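PDB 4WED: ABC transporter, periplasmic solute-binding protein, which probably binds a solute in the periplasm, perhaps a peptide or a nickel complex, and delivers it to a membrane ABC transporter for import. Local coordinates for residues 65-69 with 79-83; 128-133 with 162-168. One frame throughout, in Å; residues are numbered along the deposited sequence.

Interaction 1 (65-69 with 79-83); sequences FEPLV and PCLAT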
loop_
_atom_site.group_PDB
_atom_site.type_symbol
_atom_site.label_atom_id
_atom_site.label_comp_id
_atom_site.label_asym_id
_atom_site.label_seq_id
_atom_site.Cartn_x
_atom_site.Cartn_y
_atom_site.Cartn_z
ATOM N N PHE A 65 -4.536 6.648 -18.258
ATOM C CA PHE A 65 -3.998 7.858 -17.649
ATOM C C PHE A 65 -2.571 7.652 -17.181
ATOM O O PHE A 65 -2.200 6.599 -16.651
ATOM C CB PHE A 65 -4.952 8.424 -16.579
ATOM C CG PHE A 65 -6.303 8.869 -17.157
ATOM C CD1 PHE A 65 -6.372 9.922 -18.078
ATOM C CD2 PHE A 65 -7.479 8.267 -16.775
ATOM C CE1 PHE A 65 -7.588 10.350 -18.585
ATOM C CE2 PHE A 65 -8.703 8.677 -17.292
ATOM C CZ PHE A 65 -8.753 9.714 -18.211
ATOM N N GLU A 66 -1.749 8.658 -17.413
ATOM C CA GLU A 66 -0.358 8.578 -17.014
ATOM C C GLU A 66 0.014 9.718 -16.124
ATOM O O GLU A 66 -0.536 10.809 -16.247
ATOM C CB GLU A 66 0.558 8.532 -18.220
ATOM C CG GLU A 66 0.635 7.156 -18.856
ATOM C CD GLU A 66 1.547 7.116 -20.069
ATOM O OE1 GLU A 66 1.406 8.064 -20.875
ATOM O OE2 GLU A 66 2.376 6.151 -20.226
ATOM N N PRO A 67 0.936 9.461 -15.179
ATOM C CA PRO A 67 1.468 10.527 -14.326
ATOM C C PRO A 67 2.764 11.152 -14.874
ATOM O O PRO A 67 3.355 10.678 -15.854
ATOM C CB PRO A 67 1.796 9.774 -13.039
ATOM C CG PRO A 67 2.307 8.464 -13.562
ATOM C CD PRO A 67 1.497 8.153 -14.816
ATOM N N LEU A 68 3.231 12.183 -14.180
ATOM C CA LEU A 68 4.524 12.744 -14.458
ATOM C C LEU A 68 5.633 11.731 -14.179
ATOM O O LEU A 68 6.560 11.559 -14.989
ATOM C CB LEU A 68 4.746 13.966 -13.552
ATOM C CG LEU A 68 3.848 15.141 -13.885
ATOM C CD1 LEU A 68 3.908 16.148 -12.750
ATOM C CD2 LEU A 68 4.278 15.791 -15.187
ATOM N N VAL A 69 5.550 11.101 -13.011
ATOM C CA VAL A 69 6.525 10.089 -12.599
ATOM C C VAL A 69 5.755 8.882 -12.148
ATOM O O VAL A 69 4.623 9.002 -11.675
ATOM C CB VAL A 69 7.423 10.561 -11.429
ATOM C CG1 VAL A 69 8.306 11.693 -11.882
ATOM C CG2 VAL A 69 6.627 11.009 -10.216
ATOM N N PRO A 79 10.922 8.125 -14.563
ATOM C CA PRO A 79 10.412 9.039 -15.595
ATOM C C PRO A 79 9.118 8.526 -16.233
ATOM O O PRO A 79 9.034 7.336 -16.546
ATOM C CB PRO A 79 11.524 9.028 -16.652
ATOM C CG PRO A 79 12.767 8.615 -15.947
ATOM C CD PRO A 79 12.337 7.752 -14.782
ATOM N N CYS A 80 8.118 9.399 -16.401
ATOM C CA CYS A 80 6.959 9.076 -17.215
ATOM C C CYS A 80 6.672 10.256 -18.142
ATOM O O CYS A 80 7.426 10.496 -19.075
ATOM C CB CYS A 80 5.757 8.624 -16.363
ATOM S SG CYS A 80 4.420 7.836 -17.340
ATOM N N LEU A 81 5.601 10.997 -17.916
ATOM C CA LEU A 81 5.360 12.167 -18.709
ATOM C C LEU A 81 6.400 13.271 -18.448
ATOM O O LEU A 81 6.587 14.203 -19.271
ATOM C CB LEU A 81 3.937 12.690 -18.480
ATOM C CG LEU A 81 2.849 11.784 -19.065
ATOM C CD1 LEU A 81 1.458 12.302 -18.751
ATOM C CD2 LEU A 81 3.016 11.624 -20.566
ATOM N N ALA A 82 7.064 13.203 -17.316
ATOM C CA ALA A 82 8.243 14.042 -17.102
ATOM C C ALA A 82 9.446 13.176 -17.267
ATOM O O ALA A 82 9.496 12.094 -16.661
ATOM C CB ALA A 82 8.239 14.656 -15.709
ATOM N N THR A 83 10.408 13.647 -18.073
ATOM C CA THR A 83 11.741 12.990 -18.232
ATOM C C THR A 83 12.790 13.322 -17.151
ATOM O O THR A 83 13.795 12.637 -17.007
ATOM C CB THR A 83 12.373 13.365 -19.582
ATOM O OG1 THR A 83 12.279 14.785 -19.766
ATOM C CG2 THR A 83 11.653 12.659 -20.698
#
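Leu-81 lies against the backbone of Glu-66 and Pro-67, and its side chain can be followed atom by atom. Leu-81 CB rests 3.4 Å from Pro-67 O, the same atom that accepts the Leu-81 amide. CG stays just as close to that oxygen: chi1 of -70° keeps CG beside its own backbone N, so the branch runs back along the 65-69 segment. From there Leu-81 CD1 reaches Glu-66 O, at 3.5 Å, and also touches Glu-66 CB, while Leu-81 CD2 ends 3.9 Å from Glu-66 OE1. The Leu-81 and Glu-66 side chains thus cross at about a right angle. The carboxylate itself is held by other partners: Tyr-210 OH bonds to OE2, and Trp-211 NE1 and Thr-189 OG1 to OE1.

The backbones are joined where a short hairpin, strands 69-71 and 77-79, leads into strand 82-88. Val-69 and Pro-79 form an antiparallel, non-hydrogen-bonded pair with diverging side chains. Just past it the chain folds round one carbonyl: Ala-82 N donates to Leu-68 O at 2.9 Å with an N-H...O angle of 166°, and Cys-80 N reaches the same oxygen in a weak, bent bond. One residue earlier, Leu-81 N binds Pro-67 O at 3.1 Å.

Cys-80 points its side chain toward the 65-69 segment beside this junction. With the thiol anti to the backbone N (chi1 -166°), Cys-80 SG comes 3.4 Å from Pro-67 O and 3.9 Å from Pro-67 CD, and the Glu-66 chain passes it, with CB, CG, CD and OE2 all in contact. Ala-82 CB meets Leu-68 CD2 at 4.2 Å, and the Leu-68 side chain also packs on Leu-96, Leu-98 and Phe-171.

Interaction 2 (128-133 with 162-168); sequences FSWMNC and ELSYTRP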
loop_
_atom_site.group_PDB
_atom_site.type_symbol
_atom_site.label_atom_id
_atom_site.label_comp_id
_atom_site.label_asym_id
_atom_site.label_seq_id
_atom_site.Cartn_x
_atom_site.Cartn_y
_atom_site.Cartn_z
ATOM N N PHE A 128 -8.767 18.084 -2.249
ATOM C CA PHE A 128 -7.504 17.315 -2.234
ATOM C C PHE A 128 -6.516 17.773 -1.184
ATOM O O PHE A 128 -5.321 17.544 -1.337
ATOM C CB PHE A 128 -6.831 17.384 -3.597
ATOM C CG PHE A 128 -7.725 16.947 -4.707
ATOM C CD1 PHE A 128 -8.031 15.606 -4.863
ATOM C CD2 PHE A 128 -8.299 17.872 -5.558
ATOM C CE1 PHE A 128 -8.876 15.189 -5.871
ATOM C CE2 PHE A 128 -9.141 17.466 -6.573
ATOM C CZ PHE A 128 -9.426 16.122 -6.730
ATOM N N SER A 129 -7.009 18.401 -0.118
ATOM C CA SER A 129 -6.141 18.902 0.954
ATOM C C SER A 129 -5.393 17.770 1.686
ATOM O O SER A 129 -4.339 18.017 2.280
ATOM C CB SER A 129 -6.935 19.768 1.946
ATOM O OG SER A 129 -8.065 19.071 2.448
ATOM N N TRP A 130 -5.908 16.537 1.604
ATOM C CA TRP A 130 -5.243 15.356 2.231
ATOM C C TRP A 130 -3.884 15.028 1.600
ATOM O O TRP A 130 -3.076 14.310 2.174
ATOM C CB TRP A 130 -6.152 14.108 2.225
ATOM C CG TRP A 130 -6.481 13.622 0.853
ATOM C CD1 TRP A 130 -7.512 14.034 0.069
ATOM C CD2 TRP A 130 -5.760 12.645 0.088
ATOM N NE1 TRP A 130 -7.478 13.383 -1.133
ATOM C CE2 TRP A 130 -6.410 12.530 -1.151
ATOM C CE3 TRP A 130 -4.622 11.853 0.340
ATOM C CZ2 TRP A 130 -5.981 11.657 -2.133
ATOM C CZ3 TRP A 130 -4.195 10.990 -0.632
ATOM C CH2 TRP A 130 -4.870 10.888 -1.857
HETATM N N MSE A 131 -3.618 15.634 0.461
HETATM C CA MSE A 131 -2.369 15.435 -0.197
HETATM C C MSE A 131 -1.527 16.636 -0.016
HETATM O O MSE A 131 -1.984 17.760 -0.241
HETATM C CB MSE A 131 -2.642 15.326 -1.663
HETATM C CG MSE A 131 -2.612 13.872 -2.041
HETATM SE SE MSE A 131 -2.970 13.978 -3.936
HETATM C CE MSE A 131 -1.150 13.920 -4.640
ATOM N N ASN A 132 -0.292 16.418 0.388
ATOM C CA ASN A 132 0.603 17.501 0.737
ATOM C C ASN A 132 0.926 18.455 -0.417
ATOM O O ASN A 132 1.068 19.641 -0.182
ATOM C CB ASN A 132 1.845 16.951 1.419
ATOM C CG ASN A 132 1.550 16.515 2.835
ATOM O OD1 ASN A 132 0.913 17.250 3.582
ATOM N ND2 ASN A 132 1.961 15.310 3.203
ATOM N N CYS A 133 1.017 17.961 -1.646
ATOM C CA CYS A 133 1.382 18.822 -2.766
ATOM C C CYS A 133 0.235 19.715 -3.155
ATOM O O CYS A 133 0.477 20.857 -3.439
ATOM C CB CYS A 133 1.930 18.077 -3.977
ATOM S SG CYS A 133 0.817 16.903 -4.688
ATOM N N GLU A 162 3.787 11.272 -4.355
ATOM C CA GLU A 162 2.406 11.674 -4.416
ATOM C C GLU A 162 2.043 11.901 -5.864
ATOM O O GLU A 162 0.890 11.703 -6.258
ATOM C CB GLU A 162 2.178 12.967 -3.624
ATOM C CG GLU A 162 2.026 12.800 -2.113
ATOM C CD GLU A 162 1.522 14.081 -1.393
ATOM O OE1 GLU A 162 1.332 15.153 -2.046
ATOM O OE2 GLU A 162 1.288 14.031 -0.152
ATOM N N LEU A 163 3.030 12.334 -6.655
ATOM C CA LEU A 163 2.782 12.667 -8.041
ATOM C C LEU A 163 2.714 11.400 -8.897
ATOM O O LEU A 163 2.386 11.474 -10.090
ATOM C CB LEU A 163 3.865 13.606 -8.590
ATOM C CG LEU A 163 3.904 15.075 -8.061
ATOM C CD1 LEU A 163 5.162 15.820 -8.503
ATOM C CD2 LEU A 163 2.682 15.864 -8.446
ATOM N N SER A 164 3.084 10.266 -8.310
ATOM C CA SER A 164 2.914 8.957 -8.960
ATOM C C SER A 164 1.481 8.420 -8.813
ATOM O O SER A 164 1.172 7.480 -9.448
ATOM C CB SER A 164 3.870 7.945 -8.408
ATOM O OG SER A 164 3.480 7.550 -7.094
ATOM N N TYR A 165 0.598 9.050 -8.034
ATOM C CA TYR A 165 -0.682 8.420 -7.732
ATOM C C TYR A 165 -1.559 8.262 -8.973
ATOM O O TYR A 165 -1.373 8.941 -9.985
ATOM C CB TYR A 165 -1.482 9.243 -6.720
ATOM C CG TYR A 165 -0.986 9.274 -5.307
ATOM C CD1 TYR A 165 0.218 8.673 -4.925
ATOM C CD2 TYR A 165 -1.694 10.000 -4.346
ATOM C CE1 TYR A 165 0.680 8.783 -3.626
ATOM C CE2 TYR A 165 -1.241 10.099 -3.043
ATOM C CZ TYR A 165 -0.054 9.509 -2.694
ATOM O OH TYR A 165 0.362 9.607 -1.391
ATOM N N THR A 166 -2.527 7.368 -8.847
ATOM C CA THR A 166 -3.434 7.047 -9.935
ATOM C C THR A 166 -4.309 8.268 -10.093
ATOM O O THR A 166 -4.517 8.726 -11.176
ATOM C CB THR A 166 -4.240 5.744 -9.689
ATOM O OG1 THR A 166 -3.342 4.610 -9.735
ATOM C CG2 THR A 166 -5.326 5.534 -10.790
ATOM N N ARG A 167 -4.795 8.820 -8.997
ATOM C CA ARG A 167 -5.576 10.047 -9.047
ATOM C C ARG A 167 -5.207 10.894 -7.847
ATOM O O ARG A 167 -4.821 10.344 -6.832
ATOM C CB ARG A 167 -7.058 9.714 -8.995
ATOM C CG ARG A 167 -7.456 8.994 -7.728
ATOM C CD ARG A 167 -8.954 8.951 -7.545
ATOM N NE ARG A 167 -9.547 7.922 -8.379
ATOM C CZ ARG A 167 -10.362 6.979 -7.941
ATOM N NH1 ARG A 167 -10.704 6.923 -6.670
ATOM N NH2 ARG A 167 -10.830 6.094 -8.787
ATOM N N PRO A 168 -5.324 12.219 -7.923
ATOM C CA PRO A 168 -5.808 12.985 -9.080
ATOM C C PRO A 168 -4.714 13.514 -10.000
ATOM O O PRO A 168 -4.938 14.404 -10.812
ATOM C CB PRO A 168 -6.444 14.185 -8.403
ATOM C CG PRO A 168 -5.510 14.469 -7.286
ATOM C CD PRO A 168 -5.084 13.114 -6.775
#
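Glu-162 stretches out beyond CG, with chi2 near 180°, and so carries its carboxylate to the backbone of Asn-132 and Cys-133, while Met-131, a selenomethionine, bends at chi3 (96°) and turns its methyl back onto the root of that same glutamate. The two side chains lie alongside, pointing opposite ways, with Met-131 CE 3.6 Å from Glu-162 CB and close to Glu-162 O as well.

At the far end the carboxylate uses both oxygens. Glu-162 OE2 accepts Asn-132 N and Glu-162 OE1 accepts Cys-133 N, each N-O distance being 2.9 Å and each bond falling on a syn lone pair. The side-chain amide of Asn-132 is turned nearly parallel to the carboxylate, and its CB touches OE2. A leucine in place of Glu-162 would probably leave both backbone amides without these acceptors and the start of helix 132-135 less firmly tied to the 162-168 segment.

Apolar contacts make up much of the remainder. Met-131 SE sits 3.6 Å from Pro-168 CD and makes an oblique Met-aromatic contact with the Tyr-165 ring; Tyr-165 CE2 also meets Trp-130 CH2 at 3.9 Å. Pro-168, which follows a cis peptide bond, lays CG over a face of the Phe-128 ring, 4.0 Å from the centroid and 27° off the normal, a CH-pi contact; its CB lies by CE1. Trp-122 of helix 112-122 also packs on Phe-128, Cys-133 and Pro-168.

Beyond Tyr-165 the amides of Thr-166 and Arg-167 hydrogen-bond a glycerol, probably from the crystallisation liquor, that may mark a pocket. The pairing of Glu-162 with Asn-132 and Cys-133 is a carboxylate set at a helix N-terminus, where its negative charge would be expected to interact favourably with the positive end of the helix dipole, with Met-131 in the N-cap position.

In the fold
Interaction 1 is complete in sequence before interaction 2 begins, yet their centres are about 14 Å apart. They touch directly: Pro-67 CB packs on Leu-163 O, and Val-69 CG2 on Leu-163 CB, so the start of strand 69-71 lies against the turn after helix 159-162. Arg-170 ties them further, bonding to Phe-65 O as well as to Ser-164 O and Tyr-165 O. Each also feeds the same four-stranded antiparallel sheet: 79-83 runs into strand 82-88 at one edge, and helix 132-135 leads to strand 137-144 at the other. The sodium ion lies about 7 Å from the Pro-67 side chain and the glycerol about 4 Å from that of Tyr-165, so both contacts probably border the same region of the protein.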